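Local coordinates for protein uracil-DNA glycosylase (Epstein-Barr virus, PDB 6LYJ) that belongs to the uracil-DNA glycosylase superfamily and has an alpha/beta fold built round a four-stranded parallel sheet, at residues H173-L178 with C185-W190. Numbering follows the deposited sequence.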
ATOM      1  N   HIS A 173      16.430   1.084   8.174  1.00 13.36           N
ATOM      2  CA  HIS A 173      17.174   0.769   9.388  1.00 13.11           C
ATOM      3  C   HIS A 173      16.284   0.043  10.393  1.00 13.51           C
ATOM      4  O   HIS A 173      16.726  -0.907  11.052  1.00 14.17           O
ATOM      5  CB  HIS A 173      17.757   2.051   9.986  1.00 15.77           C
ATOM      6  CG  HIS A 173      18.611   1.829  11.198  1.00 19.23           C
ATOM      7  ND1 HIS A 173      19.867   1.264  11.131  1.00 19.94           N
ATOM      8  CD2 HIS A 173      18.402   2.124  12.502  1.00 19.49           C
ATOM      9  CE1 HIS A 173      20.387   1.206  12.344  1.00 20.63           C
ATOM     10  NE2 HIS A 173      19.518   1.724  13.194  1.00 20.45           N
ATOM     11  N   VAL A 174      15.026   0.478  10.518  1.00 11.85           N
ATOM     12  CA  VAL A 174      14.072  -0.195  11.400  1.00 15.92           C
ATOM     13  C   VAL A 174      13.908  -1.659  11.002  1.00 16.82           C
ATOM     14  O   VAL A 174      13.898  -2.553  11.856  1.00 14.09           O
ATOM     15  CB  VAL A 174      12.719   0.540  11.394  1.00 18.56           C
ATOM     16  CG1 VAL A 174      11.649  -0.322  12.052  1.00 12.84           C
ATOM     17  CG2 VAL A 174      12.837   1.876  12.111  1.00 17.09           C
ATOM     18  N   ILE A 175      13.754  -1.923   9.702  1.00 17.92           N
ATOM     19  CA  ILE A 175      13.607  -3.304   9.234  1.00 17.78           C
ATOM     20  C   ILE A 175      14.846  -4.117   9.590  1.00 17.34           C
ATOM     21  O   ILE A 175      14.755  -5.252  10.086  1.00 15.36           O
ATOM     22  CB  ILE A 175      13.323  -3.328   7.720  1.00 15.33           C
ATOM     23  CG1 ILE A 175      11.959  -2.694   7.425  1.00 16.29           C
ATOM     24  CG2 ILE A 175      13.395  -4.757   7.174  1.00 13.30           C
ATOM     25  CD1 ILE A 175      11.726  -2.374   5.947  1.00 15.70           C
ATOM     26  N   SER A 176      16.026  -3.548   9.322  1.00 15.64           N
ATOM     27  CA  SER A 176      17.278  -4.235   9.622  1.00 16.56           C
ATOM     28  C   SER A 176      17.371  -4.573  11.103  1.00 17.52           C
ATOM     29  O   SER A 176      17.758  -5.687  11.479  1.00 19.73           O
ATOM     30  CB  SER A 176      18.465  -3.370   9.196  1.00 20.79           C
ATOM     31  OG  SER A 176      18.510  -3.218   7.786  1.00 25.85           O
ATOM     32  N   LEU A 177      16.999  -3.625  11.958  1.00 15.92           N
ATOM     33  CA  LEU A 177      17.110  -3.840  13.394  1.00 18.42           C
ATOM     34  C   LEU A 177      16.071  -4.838  13.883  1.00 17.94           C
ATOM     35  O   LEU A 177      16.342  -5.613  14.801  1.00 20.10           O
ATOM     36  CB  LEU A 177      16.999  -2.510  14.139  1.00 20.17           C
ATOM     37  CG  LEU A 177      18.363  -1.957  14.564  1.00 30.28           C
ATOM     38  CD1 LEU A 177      19.327  -1.910  13.387  1.00 31.52           C
ATOM     39  CD2 LEU A 177      18.216  -0.584  15.176  1.00 38.43           C
ATOM     40  N   LEU A 178      14.874  -4.833  13.298  1.00 13.64           N
ATOM     41  CA  LEU A 178      13.893  -5.858  13.648  1.00 14.93           C
ATOM     42  C   LEU A 178      14.431  -7.243  13.319  1.00 16.66           C
ATOM     43  O   LEU A 178      14.332  -8.172  14.128  1.00 17.32           O
ATOM     44  CB  LEU A 178      12.574  -5.603  12.917  1.00 15.16           C
ATOM     45  CG  LEU A 178      11.742  -4.400  13.369  1.00 18.16           C
ATOM     46  CD1 LEU A 178      10.709  -4.069  12.315  1.00 15.96           C
ATOM     47  CD2 LEU A 178      11.069  -4.683  14.710  1.00 17.08           C
ATOM     48  N   CYS A 185      10.529 -13.832  13.648  1.00 21.34           N
ATOM     49  CA  CYS A 185       9.553 -12.865  13.171  1.00 19.06           C
ATOM     50  C   CYS A 185       9.145 -13.235  11.752  1.00 17.72           C
ATOM     51  O   CYS A 185       9.921 -13.842  11.012  1.00 17.39           O
ATOM     52  CB  CYS A 185      10.125 -11.445  13.225  1.00 17.10           C
ATOM     53  SG  CYS A 185       8.930 -10.135  12.920  1.00 20.00           S
ATOM     54  N   VAL A 186       7.908 -12.880  11.387  1.00 17.61           N
ATOM     55  CA  VAL A 186       7.402 -13.042  10.025  1.00 20.07           C
ATOM     56  C   VAL A 186       7.406 -11.687   9.333  1.00 18.71           C
ATOM     57  O   VAL A 186       7.024 -10.670   9.928  1.00 17.45           O
ATOM     58  CB  VAL A 186       5.986 -13.656  10.017  1.00 22.37           C
ATOM     59  CG1 VAL A 186       5.485 -13.833   8.585  1.00 21.01           C
ATOM     60  CG2 VAL A 186       5.961 -14.981  10.767  1.00 22.89           C
ATOM     61  N   PHE A 187       7.852 -11.666   8.077  1.00 13.56           N
ATOM     62  CA  PHE A 187       7.862 -10.467   7.243  1.00 14.35           C
ATOM     63  C   PHE A 187       7.057 -10.743   5.980  1.00 14.33           C
ATOM     64  O   PHE A 187       7.373 -11.675   5.233  1.00 17.00           O
ATOM     65  CB  PHE A 187       9.292 -10.048   6.880  1.00 15.80           C
ATOM     66  CG  PHE A 187      10.130  -9.639   8.063  1.00 17.91           C
ATOM     67  CD1 PHE A 187      10.676 -10.592   8.911  1.00 22.31           C
ATOM     68  CD2 PHE A 187      10.369  -8.300   8.326  1.00 16.19           C
ATOM     69  CE1 PHE A 187      11.445 -10.217  10.000  1.00 20.98           C
ATOM     70  CE2 PHE A 187      11.136  -7.918   9.414  1.00 17.94           C
ATOM     71  CZ  PHE A 187      11.675  -8.877  10.250  1.00 18.93           C
ATOM     72  N   MET A 188       6.013  -9.946   5.748  1.00 12.43           N
ATOM     73  CA  MET A 188       5.139 -10.104   4.587  1.00 20.16           C
ATOM     74  C   MET A 188       5.430  -8.971   3.607  1.00 17.25           C
ATOM     75  O   MET A 188       5.120  -7.808   3.884  1.00 15.97           O
ATOM     76  CB  MET A 188       3.667 -10.111   4.997  1.00 21.03           C
ATOM     77  CG  MET A 188       3.280 -11.200   6.000  1.00 22.51           C
ATOM     78  SD  MET A 188       1.519 -11.140   6.386  1.00 19.59           S
ATOM     79  CE  MET A 188       1.343 -12.508   7.532  1.00 18.07           C
ATOM     80  N   LEU A 189       6.015  -9.318   2.462  1.00 15.24           N
ATOM     81  CA  LEU A 189       6.431  -8.359   1.442  1.00 18.79           C
ATOM     82  C   LEU A 189       5.578  -8.568   0.193  1.00 21.62           C
ATOM     83  O   LEU A 189       5.756  -9.558  -0.524  1.00 17.02           O
ATOM     84  CB  LEU A 189       7.919  -8.525   1.132  1.00 19.25           C
ATOM     85  CG  LEU A 189       8.824  -8.605   2.369  1.00 16.57           C
ATOM     86  CD1 LEU A 189      10.291  -8.774   1.997  1.00 17.81           C
ATOM     87  CD2 LEU A 189       8.640  -7.369   3.225  1.00 15.62           C
ATOM     88  N   TRP A 190       4.660  -7.636  -0.068  1.00 12.15           N
ATOM     89  CA  TRP A 190       3.707  -7.744  -1.171  1.00 12.46           C
ATOM     90  C   TRP A 190       4.064  -6.741  -2.263  1.00 14.12           C
ATOM     91  O   TRP A 190       4.060  -5.531  -2.021  1.00 16.80           O
ATOM     92  CB  TRP A 190       2.283  -7.491  -0.678  1.00 12.26           C
ATOM     93  CG  TRP A 190       1.860  -8.388   0.442  1.00 16.22           C
ATOM     94  CD1 TRP A 190       2.202  -9.696   0.617  1.00 17.23           C
ATOM     95  CD2 TRP A 190       1.018  -8.041   1.547  1.00 16.11           C
ATOM     96  NE1 TRP A 190       1.622 -10.188   1.760  1.00 15.91           N
ATOM     97  CE2 TRP A 190       0.890  -9.193   2.351  1.00 18.31           C
ATOM     98  CE3 TRP A 190       0.361  -6.869   1.936  1.00 16.86           C
ATOM     99  CZ2 TRP A 190       0.128  -9.208   3.522  1.00 14.25           C
ATOM    100  CZ3 TRP A 190      -0.394  -6.887   3.101  1.00 16.21           C
ATOM    101  CH2 TRP A 190      -0.505  -8.050   3.876  1.00 13.67           C
TER
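The F187 ring meets I175 and L178 of helix 167-181 through its CE2 and CZ atoms. CB of L178 lies at the ring edge, near the ring plane, 4.3 Å from CZ of F187. CG2 of I175 approaches the same ring obliquely, 4.5 Å from CE2 of F187. The ring of H206 also meets this phenylalanine, with the two planes at about 60°, and I201 and V86 touch its side chain.

This is helix-on-sheet packing in the alpha/beta fold of the uracil-DNA glycosylase superfamily. Strand 186-190 is an inner strand of the parallel sheet, between strands 85-89 and 207-211. Helix 167-181 leads into it through a short connection. The CA atoms of I175 and F187 are 9.4 Å apart, and the F187 side chain reaches nearly halfway along that line. CB of F187 already points toward the helix. With CG anti to the carbonyl C (chi1 -64°), CZ and CE2 come to lie against it.

The contact is small, with 122 Å² buried in all, and its two closest pairs are between apolar side chains. I175 and L178 are one helical turn apart, and both are buried. I175 also touches L88 of strand 85-89. L178 also touches W34 and F37 of helix 32-38, so it contacts both that helix and the F187 ring. Within this turn, the amide N of L178 donates a hydrogen bond to O of V174 at 2.9 Å.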